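PDB 3QI7: putative transcriptional regulator from Clostridium difficile, which is of unknown biochemical function but has a periplasmic-binding-protein-like fold and probably binds a small ligand, perhaps a sugar. Local coordinates for residues Asn206-Lys209 and Gln210-Glu214; Glu214-Glu217 and Lys218-Lys222; Thr352-Thr355 and Glu356-Asn360. All coordinates share one frame; numbering follows the deposited sequence. Where two conformers were deposited one is given.

Interactions 1 and 2 are successive parts of helix 203-223; they share E214 and have centres 12 Å apart. Both are partly buried, with one side of the helix against a parallel sheet and helix 234-247. Interaction 1 is carried by main-chain bonds and aliphatic contacts, whereas interaction 2 adds a carboxylate-amide bond and a water bridge, and one of its glutamates pairs with a lysine of helix 234-247. Interaction 3 is a surface contact in the loop of a β-hairpin, with its centre 42 Å from each of the others. There the regular helical ladder is absent, and one threonine hydroxyl and a leucine pair join the two halves of the turn.

Interaction 1: residues Asn206-Lys209 and Gln210-Glu214; sequences NKVK and QFLNE
V208 and L212 stand one turn apart on the α-helix 203-223, the connection of a β-α-β crossover that leads from strand 191-196 to the parallel strand 228-231. Their side chains run side by side in the same direction, V208 CG1 meeting L212 CD1 at 3.8 Å. The branch CG1 is placed for this by lying opposite the backbone N (chi1 169°), and both residues are buried, L212 against T196 of strand 191-196 and V208 against I199 in the loop that follows it.

Four consecutive carbonyls are satisfied by the i to i+4 ladder. N206 O accepts from Q210 N at 3.0 Å and K207 O from F211 N at 2.8 Å. V208 O is met by L212 N at 2.8 Å, and K209 O by N213 N at 3.0 Å. The next rung, E214 N to Q210 O, continues the series.

On another face, K209 and N213 lie alongside each other and both reach V239 of helix 234-247; K209 also touches Y235. K207 NZ turns instead to E203 OE2 in a long, weak ion pair. The amide of N213 does not give K209 O a second hydrogen bond: ND2 comes within 3.2 Å of it at a poor angle, and lies 3.6 Å from K209 CG, against the lysine's aliphatic stem.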
# COMPACT_ATOMS: atom_id res chain seq x y z
N ASN A 206 21.17 15.20 4.71
CA ASN A 206 22.52 14.66 4.83
C ASN A 206 22.95 14.42 6.30
O ASN A 206 23.76 13.53 6.57
CB ASN A 206 23.57 15.53 4.10
CG ASN A 206 23.68 15.22 2.60
OD1 ASN A 206 23.42 14.08 2.13
ND2 ASN A 206 24.11 16.22 1.84
N LYS A 207 22.42 15.22 7.23
CA LYS A 207 22.65 15.00 8.66
C LYS A 207 22.01 13.67 9.07
O LYS A 207 22.63 12.85 9.76
CB LYS A 207 22.12 16.17 9.51
CG LYS A 207 22.82 17.50 9.26
CD LYS A 207 22.25 18.60 10.17
CE LYS A 207 23.26 19.73 10.40
NZ LYS A 207 23.76 20.30 9.12
N VAL A 208 20.78 13.42 8.61
CA VAL A 208 20.12 12.15 8.87
C VAL A 208 20.90 10.95 8.30
O VAL A 208 21.13 9.95 9.01
CB VAL A 208 18.68 12.14 8.33
CG1 VAL A 208 18.09 10.70 8.38
CG2 VAL A 208 17.83 13.16 9.11
N LYS A 209 21.29 11.05 7.03
CA LYS A 209 22.17 10.05 6.41
C LYS A 209 23.42 9.77 7.24
O LYS A 209 23.74 8.61 7.49
CB LYS A 209 22.57 10.51 5.01
CG LYS A 209 23.47 9.52 4.30
CD LYS A 209 23.93 10.05 2.95
CE LYS A 209 22.89 9.83 1.87
NZ LYS A 209 23.47 10.35 0.58
N GLN A 210 24.14 10.80 7.65
CA GLN A 210 25.36 10.60 8.47
C GLN A 210 25.03 9.96 9.82
O GLN A 210 25.74 9.08 10.29
CB GLN A 210 26.14 11.90 8.71
CG GLN A 210 26.79 12.42 7.44
CD GLN A 210 27.98 13.35 7.69
OE1 GLN A 210 28.10 14.41 7.05
NE2 GLN A 210 28.87 12.94 8.60
N PHE A 211 23.94 10.41 10.42
CA PHE A 211 23.50 9.87 11.69
C PHE A 211 23.22 8.36 11.56
O PHE A 211 23.69 7.53 12.39
CB PHE A 211 22.26 10.62 12.20
CG PHE A 211 21.73 10.08 13.50
CD1 PHE A 211 20.85 9.01 13.52
CD2 PHE A 211 22.15 10.63 14.73
CE1 PHE A 211 20.39 8.50 14.72
CE2 PHE A 211 21.68 10.12 15.93
CZ PHE A 211 20.82 9.06 15.93
N LEU A 212 22.43 8.02 10.54
CA LEU A 212 22.06 6.62 10.32
C LEU A 212 23.27 5.74 10.07
O LEU A 212 23.42 4.69 10.71
CB LEU A 212 21.03 6.44 9.22
CG LEU A 212 19.60 6.88 9.50
CD1 LEU A 212 18.86 6.96 8.16
CD2 LEU A 212 18.89 5.93 10.48
N ASN A 213 24.16 6.17 9.19
CA ASN A 213 25.34 5.38 8.90
C ASN A 213 26.17 5.08 10.14
O ASN A 213 26.59 3.93 10.35
CB ASN A 213 26.15 6.02 7.77
CG ASN A 213 25.50 5.77 6.40
OD1 ASN A 213 25.00 4.68 6.14
ND2 ASN A 213 25.50 6.79 5.54
N GLU A 214 26.38 6.10 10.97
CA GLU A 214 27.18 5.90 12.17
C GLU A 214 26.46 5.03 13.19
O GLU A 214 27.08 4.16 13.78
CB GLU A 214 27.61 7.23 12.78
CG GLU A 214 28.51 8.01 11.86
CD GLU A 214 29.79 7.26 11.50
OE1 GLU A 214 30.44 6.72 12.42
OE2 GLU A 214 30.13 7.22 10.30

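Interaction 2: residues Glu214-Glu217 and Lys218-Lys222; sequences EDIE and KQVKK
Q219 reaches back one helical turn to D215 on helix 203-223, its side chain folded back at chi2 toward the carboxylate. At its base, Q219 CB lies 3.7 Å from I216 O. The next carbon, CG, is set opposite the carbonyl carbon by chi1 and comes within 3.2 Å of D215 O, the same oxygen that accepts the Q219 backbone N-H. The bend that follows brings the amide round, and CD passes beside OD2. At the tip, NE2 donates to D215 OD2 over 3.1 Å in an almost straight bond (171°). OD2 lies in the amide plane of Q219; NE2 meets it on the syn side but 30° out of the carboxylate plane, the carboxylate and amide planes being turned 55° apart. The other tip atom, OE1, faces K222 NZ at 3.0 Å, but K222 was deposited in two conformers and this bond is therefore doubtful.

D215 OD2 has a further hydrogen-bonding partner in Y162 OH on strand 159-164, so that the helix is joined to the sheet it packs on. The second carboxylate oxygen, OD1, accepts from a water at 2.6 Å, and the same water takes a weak bond from K218 NZ at 3.0 Å. The lysine chain crosses D215 at about a right angle and makes this link through water rather than a direct salt bridge.

I216 packs on I240 and L247 of helix 234-247, while E217 OE2 forms a salt bridge with K243 of that helix. With an amide, a phenol and a water around it and a lysine nearby, the buried carboxylate of D215 is probably kept ionised, its negative charge stabilised by these donors.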
# COMPACT_ATOMS: atom_id res chain seq x y z
N GLU A 214 26.38 6.10 10.97
CA GLU A 214 27.18 5.90 12.17
C GLU A 214 26.46 5.03 13.19
O GLU A 214 27.08 4.16 13.78
CB GLU A 214 27.61 7.23 12.78
CG GLU A 214 28.51 8.01 11.86
CD GLU A 214 29.79 7.26 11.50
OE1 GLU A 214 30.44 6.72 12.42
OE2 GLU A 214 30.13 7.22 10.30
N ASP A 215 25.15 5.23 13.36
CA ASP A 215 24.41 4.45 14.36
C ASP A 215 24.29 2.95 13.99
O ASP A 215 24.52 2.05 14.83
CB ASP A 215 23.04 5.04 14.61
CG ASP A 215 22.43 4.53 15.91
OD1 ASP A 215 22.86 5.03 16.98
OD2 ASP A 215 21.59 3.61 15.86
N ILE A 216 23.98 2.70 12.72
CA ILE A 216 23.91 1.34 12.19
C ILE A 216 25.22 0.60 12.42
O ILE A 216 25.21 -0.50 12.95
CB ILE A 216 23.48 1.31 10.70
CG1 ILE A 216 22.03 1.81 10.58
CG2 ILE A 216 23.62 -0.10 10.10
CD1 ILE A 216 21.60 2.14 9.19
N GLU A 217 26.35 1.20 12.05
CA GLU A 217 27.63 0.59 12.40
C GLU A 217 27.72 0.20 13.89
O GLU A 217 28.18 -0.88 14.23
CB GLU A 217 28.80 1.52 12.04
CG GLU A 217 28.96 1.67 10.54
CD GLU A 217 30.10 2.60 10.17
OE1 GLU A 217 31.07 2.68 10.97
OE2 GLU A 217 30.01 3.23 9.10
N LYS A 218 27.24 1.09 14.76
CA LYS A 218 27.26 0.84 16.20
C LYS A 218 26.42 -0.34 16.61
O LYS A 218 26.84 -1.15 17.48
CB LYS A 218 26.86 2.11 16.98
CG LYS A 218 27.93 3.19 16.89
CD LYS A 218 27.83 4.25 17.99
CE LYS A 218 26.71 5.25 17.75
NZ LYS A 218 26.93 6.47 18.59
N GLN A 219 25.25 -0.46 16.00
CA GLN A 219 24.31 -1.50 16.35
C GLN A 219 24.83 -2.88 15.91
O GLN A 219 24.65 -3.86 16.63
CB GLN A 219 22.91 -1.22 15.77
CG GLN A 219 22.29 0.15 16.19
CD GLN A 219 22.03 0.30 17.68
OE1 GLN A 219 22.11 -0.66 18.44
NE2 GLN A 219 21.70 1.53 18.10
N VAL A 220 25.49 -2.93 14.75
CA VAL A 220 26.14 -4.16 14.27
C VAL A 220 27.33 -4.58 15.16
O VAL A 220 27.53 -5.77 15.43
CB VAL A 220 26.59 -4.01 12.77
CG1 VAL A 220 27.44 -5.21 12.31
CG2 VAL A 220 25.36 -3.85 11.87
N LYS A 221 28.10 -3.63 15.66
CA LYS A 221 29.18 -3.95 16.61
C LYS A 221 28.64 -4.53 17.91
O LYS A 221 29.24 -5.45 18.50
CB LYS A 221 30.04 -2.72 16.90
CG LYS A 221 30.94 -2.37 15.75
CD LYS A 221 31.81 -1.16 16.06
CE LYS A 221 32.25 -0.44 14.77
NZ LYS A 221 33.68 -0.08 14.83
N LYS A 222 27.51 -4.01 18.35
CA LYS A 222 26.88 -4.47 19.59
C LYS A 222 26.30 -5.87 19.47
O LYS A 222 26.56 -6.74 20.31
CB LYS A 222 25.77 -3.52 20.02
CG LYS A 222 26.27 -2.25 20.61
CD LYS A 222 25.15 -1.26 20.75
CE LYS A 222 23.93 -1.88 21.44
NZ LYS A 222 22.69 -1.04 21.32
O HOH W 1 24.32 7.20 17.28

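Interaction 3: residues Thr352-Thr355 and Glu356-Asn360; sequences TPLT and EVLYN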
# COMPACT_ATOMS: atom_id res chain seq x y z
N THR A 352 -8.60 -8.59 7.78
CA THR A 352 -9.11 -8.49 9.15
C THR A 352 -10.17 -7.39 9.25
O THR A 352 -9.91 -6.26 8.86
CB THR A 352 -7.94 -8.12 10.10
OG1 THR A 352 -6.89 -9.09 9.95
CG2 THR A 352 -8.41 -8.08 11.56
N PRO A 353 -11.38 -7.70 9.78
CA PRO A 353 -12.33 -6.59 9.87
C PRO A 353 -11.92 -5.53 10.91
O PRO A 353 -11.25 -5.85 11.90
CB PRO A 353 -13.66 -7.29 10.27
CG PRO A 353 -13.23 -8.53 10.99
CD PRO A 353 -11.99 -8.97 10.18
N LEU A 354 -12.35 -4.29 10.71
CA LEU A 354 -12.10 -3.20 11.69
C LEU A 354 -12.60 -3.54 13.09
O LEU A 354 -11.88 -3.38 14.06
CB LEU A 354 -12.73 -1.89 11.22
CG LEU A 354 -12.43 -0.62 12.05
CD1 LEU A 354 -10.90 -0.33 12.08
CD2 LEU A 354 -13.21 0.54 11.46
N THR A 355 -13.86 -3.97 13.18
CA THR A 355 -14.41 -4.61 14.33
C THR A 355 -15.35 -5.71 13.82
O THR A 355 -15.70 -5.73 12.64
CB THR A 355 -15.21 -3.62 15.24
OG1 THR A 355 -16.41 -3.19 14.56
CG2 THR A 355 -14.36 -2.40 15.64
N GLU A 356 -15.80 -6.58 14.70
CA GLU A 356 -16.70 -7.63 14.27
C GLU A 356 -17.96 -7.02 13.64
O GLU A 356 -18.49 -7.54 12.64
CB GLU A 356 -17.04 -8.60 15.41
CG GLU A 356 -17.97 -8.04 16.47
CD GLU A 356 -18.16 -8.96 17.66
OE1 GLU A 356 -17.73 -10.14 17.61
OE2 GLU A 356 -18.78 -8.50 18.65
N VAL A 357 -18.43 -5.90 14.17
CA VAL A 357 -19.62 -5.25 13.62
C VAL A 357 -19.34 -4.47 12.35
O VAL A 357 -20.15 -4.53 11.42
CB VAL A 357 -20.29 -4.36 14.68
CG1 VAL A 357 -21.36 -3.45 14.05
CG2 VAL A 357 -20.87 -5.23 15.80
N LEU A 358 -18.20 -3.77 12.29
CA LEU A 358 -17.78 -2.98 11.10
C LEU A 358 -17.07 -3.90 10.11
O LEU A 358 -15.88 -3.76 9.83
CB LEU A 358 -16.92 -1.77 11.50
CG LEU A 358 -17.52 -0.86 12.60
CD1 LEU A 358 -16.61 0.35 12.90
CD2 LEU A 358 -18.91 -0.42 12.19
N TYR A 359 -17.85 -4.84 9.58
CA TYR A 359 -17.30 -5.88 8.72
C TYR A 359 -16.92 -5.32 7.35
O TYR A 359 -16.09 -5.91 6.63
CB TYR A 359 -18.32 -7.01 8.58
CG TYR A 359 -19.50 -6.60 7.78
CD1 TYR A 359 -19.47 -6.68 6.39
CD2 TYR A 359 -20.62 -6.05 8.38
CE1 TYR A 359 -20.52 -6.27 5.63
CE2 TYR A 359 -21.69 -5.63 7.63
CZ TYR A 359 -21.64 -5.75 6.26
OH TYR A 359 -22.69 -5.34 5.51
N ASN A 360 -17.51 -4.18 6.97
CA ASN A 360 -17.27 -3.62 5.64
C ASN A 360 -16.02 -2.74 5.58
O ASN A 360 -15.80 -2.03 4.58
CB ASN A 360 -18.50 -2.90 5.08
CG ASN A 360 -18.78 -1.61 5.78
OD1 ASN A 360 -18.62 -1.53 6.99
ND2 ASN A 360 -19.16 -0.58 5.02
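T355 and L358 lie alongside each other, pointing the same way, in the turn of a β-hairpin, within the loop that joins strand 349-353 to the antiparallel strand 361-370. The threonine hydroxyl sits between backbone N and carbonyl carbon (chi1 68°), which carries OG1 inward over the turn to accept L358 N at 2.9 Å, with an N-H···O angle of 162°. This bond joins the two halves and spans three residues. The leucine stem is pressed against the same oxygen, L358 CG lying 3.2 Å from T355 OG1. V357 CB stands farther off, 4.1 Å from T355 OG1, at roughly a right angle to the leucine approach.

L354 runs beside L358 on the same side of the turn, and the pair meet by their methyl branches, L354 CD2 to L358 CD1 at 3.7 Å. Both then continue onto helix 125-131, L354 against K125 and L358 against N126 and S129, so that this side of the loop rests on the helix.

L358 is the centre of an inverse gamma turn, closed by a weak bond from Y359 N to V357 O at 3.0 Å. After this reversal CB of Y359 is directed away from the 352-355 segment, and its side chain touches Q328 and E329 of helix 328-331. N360, beyond it, is tied through its amide to S129 OG and D133 O. At the strand end of the loop P353 points toward the returning chain and makes only loose contact: its CB is 4.2 Å from L358 O and likewise 4.2 Å from Y359 CA.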